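Local structure of glycosyl transferase family 8 (Streptococcus pneumoniae, 5GVV) at residues 139-144 / 187-192; 89-94 / 160-165. The protein transfers galactose from UDP-galactose to the terminal glucose of the already glycosylated serine-rich repeat protein PsrP, with manganese bound at its active site. One frame throughout, in Å; residues are numbered along the deposited sequence.

Interaction 1: 139-144 / 187-192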
# COMPACT_ATOMS: atom_id res chain seq x y z
N VAL A 139 -15.70 18.56 -22.08
CA VAL A 139 -15.54 19.98 -22.33
C VAL A 139 -14.30 20.50 -21.59
O VAL A 139 -13.99 20.04 -20.49
CB VAL A 139 -16.81 20.76 -21.93
CG1 VAL A 139 -17.05 20.67 -20.43
CG2 VAL A 139 -16.72 22.22 -22.37
N GLY A 140 -13.59 21.43 -22.21
CA GLY A 140 -12.39 21.99 -21.61
C GLY A 140 -11.28 20.97 -21.48
O GLY A 140 -11.26 19.95 -22.18
N PHE A 141 -10.34 21.24 -20.57
CA PHE A 141 -9.17 20.39 -20.41
C PHE A 141 -9.29 19.42 -19.23
O PHE A 141 -10.05 19.65 -18.29
CB PHE A 141 -7.92 21.25 -20.24
CG PHE A 141 -8.00 22.25 -19.12
CD1 PHE A 141 -7.69 21.88 -17.82
CD2 PHE A 141 -8.35 23.57 -19.37
CE1 PHE A 141 -7.76 22.80 -16.78
CE2 PHE A 141 -8.42 24.49 -18.34
CZ PHE A 141 -8.12 24.11 -17.04
N ASN A 142 -8.53 18.33 -19.29
CA ASN A 142 -8.43 17.43 -18.14
C ASN A 142 -7.40 17.97 -17.15
O ASN A 142 -6.32 18.41 -17.54
CB ASN A 142 -8.05 16.02 -18.57
CG ASN A 142 -7.93 15.07 -17.40
OD1 ASN A 142 -6.88 14.99 -16.76
ND2 ASN A 142 -9.00 14.34 -17.10
N ALA A 143 -7.74 17.94 -15.86
CA ALA A 143 -6.93 18.60 -14.84
C ALA A 143 -5.83 17.73 -14.25
O ALA A 143 -5.08 18.18 -13.38
CB ALA A 143 -7.83 19.12 -13.73
N GLY A 144 -5.75 16.48 -14.71
CA GLY A 144 -4.83 15.52 -14.14
C GLY A 144 -3.37 15.73 -14.50
O GLY A 144 -2.47 15.15 -13.88
N ASP A 187 -9.66 30.28 -22.12
CA ASP A 187 -9.04 31.28 -23.01
C ASP A 187 -7.66 31.78 -22.55
O ASP A 187 -7.10 32.69 -23.15
CB ASP A 187 -9.98 32.47 -23.26
CG ASP A 187 -11.40 32.04 -23.57
OD1 ASP A 187 -11.62 31.44 -24.65
OD2 ASP A 187 -12.29 32.30 -22.74
N GLN A 188 -7.13 31.18 -21.48
CA GLN A 188 -5.78 31.51 -21.03
C GLN A 188 -4.97 30.27 -20.65
O GLN A 188 -4.28 30.25 -19.62
CB GLN A 188 -5.80 32.52 -19.87
CG GLN A 188 -6.33 33.89 -20.26
CD GLN A 188 -5.61 35.03 -19.54
OE1 GLN A 188 -6.24 35.83 -18.85
NE2 GLN A 188 -4.30 35.11 -19.73
N TYR A 189 -5.04 29.23 -21.49
CA TYR A 189 -4.22 28.04 -21.30
C TYR A 189 -3.66 27.50 -22.62
O TYR A 189 -4.29 27.65 -23.67
CB TYR A 189 -4.96 26.95 -20.51
CG TYR A 189 -6.07 26.23 -21.24
CD1 TYR A 189 -5.82 25.09 -21.99
CD2 TYR A 189 -7.39 26.68 -21.15
CE1 TYR A 189 -6.83 24.42 -22.65
CE2 TYR A 189 -8.41 26.02 -21.81
CZ TYR A 189 -8.13 24.89 -22.56
OH TYR A 189 -9.14 24.23 -23.21
N SER A 190 -2.47 26.91 -22.55
CA SER A 190 -1.83 26.27 -23.69
C SER A 190 -2.30 24.82 -23.81
O SER A 190 -2.70 24.20 -22.82
CB SER A 190 -0.31 26.30 -23.54
OG SER A 190 0.16 27.62 -23.30
N SER A 191 -2.24 24.27 -25.03
CA SER A 191 -2.66 22.89 -25.26
C SER A 191 -1.51 21.89 -25.25
O SER A 191 -0.44 22.16 -25.80
CB SER A 191 -3.42 22.78 -26.59
OG SER A 191 -4.72 23.32 -26.50
N LEU A 192 -1.73 20.75 -24.61
CA LEU A 192 -0.80 19.63 -24.68
C LEU A 192 -1.39 18.57 -25.60
O LEU A 192 -2.61 18.43 -25.68
CB LEU A 192 -0.58 19.02 -23.30
CG LEU A 192 0.05 19.89 -22.23
CD1 LEU A 192 0.05 19.16 -20.89
CD2 LEU A 192 1.45 20.27 -22.62

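Interaction 2: 89-94 / 160-165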
# COMPACT_ATOMS: atom_id res chain seq x y z
N ALA A 89 -6.63 19.57 -3.34
CA ALA A 89 -5.38 20.03 -2.75
C ALA A 89 -4.47 20.76 -3.73
O ALA A 89 -3.58 21.51 -3.33
CB ALA A 89 -4.64 18.87 -2.10
N ARG A 90 -4.69 20.55 -5.03
CA ARG A 90 -3.85 21.16 -6.05
C ARG A 90 -4.00 22.69 -6.08
O ARG A 90 -3.17 23.39 -6.67
CB ARG A 90 -4.13 20.54 -7.43
CG ARG A 90 -5.57 20.66 -7.91
CD ARG A 90 -5.84 19.78 -9.14
NE ARG A 90 -6.46 18.50 -8.78
CZ ARG A 90 -6.68 17.51 -9.63
NH1 ARG A 90 -7.25 16.38 -9.21
NH2 ARG A 90 -6.33 17.63 -10.90
N TYR A 91 -5.05 23.19 -5.43
CA TYR A 91 -5.25 24.63 -5.29
C TYR A 91 -4.07 25.29 -4.55
O TYR A 91 -3.69 26.42 -4.87
CB TYR A 91 -6.55 24.93 -4.52
CG TYR A 91 -7.84 24.53 -5.21
CD1 TYR A 91 -7.85 24.09 -6.53
CD2 TYR A 91 -9.06 24.62 -4.54
CE1 TYR A 91 -9.03 23.74 -7.16
CE2 TYR A 91 -10.24 24.26 -5.17
CZ TYR A 91 -10.22 23.82 -6.48
OH TYR A 91 -11.40 23.47 -7.11
N PHE A 92 -3.51 24.57 -3.58
CA PHE A 92 -2.49 25.15 -2.69
C PHE A 92 -1.06 25.01 -3.23
O PHE A 92 -0.10 25.26 -2.50
CB PHE A 92 -2.57 24.50 -1.30
CG PHE A 92 -3.91 24.66 -0.64
CD1 PHE A 92 -4.20 25.81 0.09
CD2 PHE A 92 -4.87 23.66 -0.73
CE1 PHE A 92 -5.43 25.96 0.71
CE2 PHE A 92 -6.10 23.81 -0.11
CZ PHE A 92 -6.38 24.96 0.61
N ILE A 93 -0.93 24.62 -4.49
CA ILE A 93 0.39 24.47 -5.11
C ILE A 93 1.33 25.68 -4.93
O ILE A 93 2.46 25.51 -4.48
CB ILE A 93 0.28 24.04 -6.60
CG1 ILE A 93 -0.09 22.56 -6.70
CG2 ILE A 93 1.59 24.29 -7.33
CD1 ILE A 93 -0.45 22.09 -8.10
N PRO A 94 0.87 26.90 -5.26
CA PRO A 94 1.82 28.01 -5.15
C PRO A 94 2.17 28.39 -3.71
O PRO A 94 2.99 29.29 -3.50
CB PRO A 94 1.09 29.17 -5.85
CG PRO A 94 -0.35 28.87 -5.67
CD PRO A 94 -0.45 27.36 -5.74
N GLN A 160 -6.75 31.45 -3.76
CA GLN A 160 -7.92 32.01 -3.11
C GLN A 160 -9.10 32.08 -4.08
O GLN A 160 -10.26 31.87 -3.70
CB GLN A 160 -7.62 33.39 -2.54
CG GLN A 160 -8.55 33.77 -1.39
CD GLN A 160 -8.61 32.70 -0.32
OE1 GLN A 160 -7.58 32.28 0.21
NE2 GLN A 160 -9.82 32.25 -0.00
N LYS A 161 -8.80 32.36 -5.35
CA LYS A 161 -9.82 32.47 -6.38
C LYS A 161 -10.52 31.15 -6.66
O LYS A 161 -11.73 31.11 -6.86
CB LYS A 161 -9.21 33.05 -7.65
CG LYS A 161 -8.86 34.52 -7.51
CD LYS A 161 -7.98 34.99 -8.65
CE LYS A 161 -7.98 36.50 -8.72
NZ LYS A 161 -8.17 36.96 -10.12
N LEU A 162 -9.75 30.06 -6.65
CA LEU A 162 -10.31 28.72 -6.85
C LEU A 162 -11.18 28.31 -5.67
O LEU A 162 -12.29 27.79 -5.85
CB LEU A 162 -9.18 27.71 -7.06
CG LEU A 162 -8.45 27.73 -8.41
CD1 LEU A 162 -7.11 27.02 -8.34
CD2 LEU A 162 -9.32 27.10 -9.49
N ILE A 163 -10.68 28.55 -4.45
CA ILE A 163 -11.41 28.24 -3.22
C ILE A 163 -12.74 28.99 -3.18
O ILE A 163 -13.80 28.38 -3.00
CB ILE A 163 -10.59 28.59 -1.96
CG1 ILE A 163 -9.40 27.65 -1.80
CG2 ILE A 163 -11.47 28.53 -0.72
CD1 ILE A 163 -8.45 28.04 -0.69
N ASP A 164 -12.66 30.31 -3.34
CA ASP A 164 -13.85 31.16 -3.36
C ASP A 164 -14.85 30.72 -4.42
O ASP A 164 -16.06 30.63 -4.16
CB ASP A 164 -13.45 32.62 -3.57
CG ASP A 164 -12.68 33.20 -2.40
OD1 ASP A 164 -12.75 32.61 -1.29
OD2 ASP A 164 -12.01 34.24 -2.58
N LEU A 165 -14.36 30.43 -5.63
CA LEU A 165 -15.25 29.99 -6.70
C LEU A 165 -15.79 28.58 -6.44
O LEU A 165 -16.93 28.29 -6.78
CB LEU A 165 -14.59 30.07 -8.08
CG LEU A 165 -15.49 29.57 -9.23
CD1 LEU A 165 -16.81 30.32 -9.27
CD2 LEU A 165 -14.79 29.64 -10.58

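Interaction 1: 139-144 / 187-192
The ring of F141 turns its edge to one face of the Y189 ring. This is a T-shaped (edge-to-face) pair. The ring centroids are 4.6 Å apart and the planes are inclined at 67°, so the T is tilted. F141 CD2 leads: it sits over the centre of the Y189 ring, 3.5 Å from Y189 CZ. F141 CE2 follows at 3.7 Å from Y189 CD2. The phenol oxygen lies in the plane of the F141 ring, at its edge; F141 CD2 is 4.0 Å from Y189 OH. In both residues CG lies between the backbone N and the carbonyl carbon (chi1 55° in F141, 72° in Y189); with these rotamers the two rings meet. No hydrogen bond joins the two segments. N182 and Q178 of helix 176-185 bind the backbone of F141 and A143 instead. Within 139-144, N142 OD1 accepts from G144 N at 2.8 Å, an Asx turn. The F141 side chain is about 11 Å from the bound UDP. The ring pair links the loop before strand 145-149 to strand 189-192, an outermost strand, within this chain, of the mixed sheet of the GT-A glycosyltransferase fold.

Interaction 2: 89-94 / 160-165
L162 is the first residue of 160-165 to meet 89-94, and it packs on the ring of Y91. Its CB lies almost straight above the ring, 3.7 Å from the centroid of the Y91 ring and 4° off the normal. This is a CH-pi contact over one face. One methyl reaches the same ring near its rim, L162 CD1 to Y91 CD1 at 3.5 Å. With CG anti to its carbonyl carbon (chi1 -74°), L162 carries this methyl to the rim of the ring that its CB covers. I163 comes next and spans two aromatic rings. Its CG1 meets the Y91 ring obliquely, 4.1 Å from Y91 CD2. Its terminal methyl goes on to F92, with I163 CD1 3.9 Å from F92 CE1. The side chains of I163 and F92 cross at about a right angle. F92 also makes an edge-to-face pair with F72. D164 turns to its own helix, where its OD1 takes a hydrogen bond from Q160 NE2 at 3.2 Å, from above the carboxylate plane. The Y91 hydroxyl is hydrogen-bonded to T166, farther along helix 158-167. In the 3-10 turn at 89-91, R90 touches UDP and forms a salt bridge with D177. Between the two segments the chemistry is wholly apolar. The contact therefore rests on van der Waals and CH-pi packing, without the directional hold of a hydrogen bond.

Both contacts rest on aromatic rings and lack hydrogen bonds across their segments. Interaction 1 pairs two rings at the outer strand of the sheet, its centre about 25 Å from the centre of the chain. Interaction 2 lies nearer the chain centre, its own centre about 17 Å from it, and sets aliphatic chains against rings; it buries 227 Å² against 133 Å². Each is partly buried. Helix 176-185 packs against both: L181 meets F141 and A143, while I180 meets Y91 and L184 meets L162. The two also touch directly, with A143 O 2.8 Å from R90 NH2. R90, which touches UDP, thus lies against the loop 139-144.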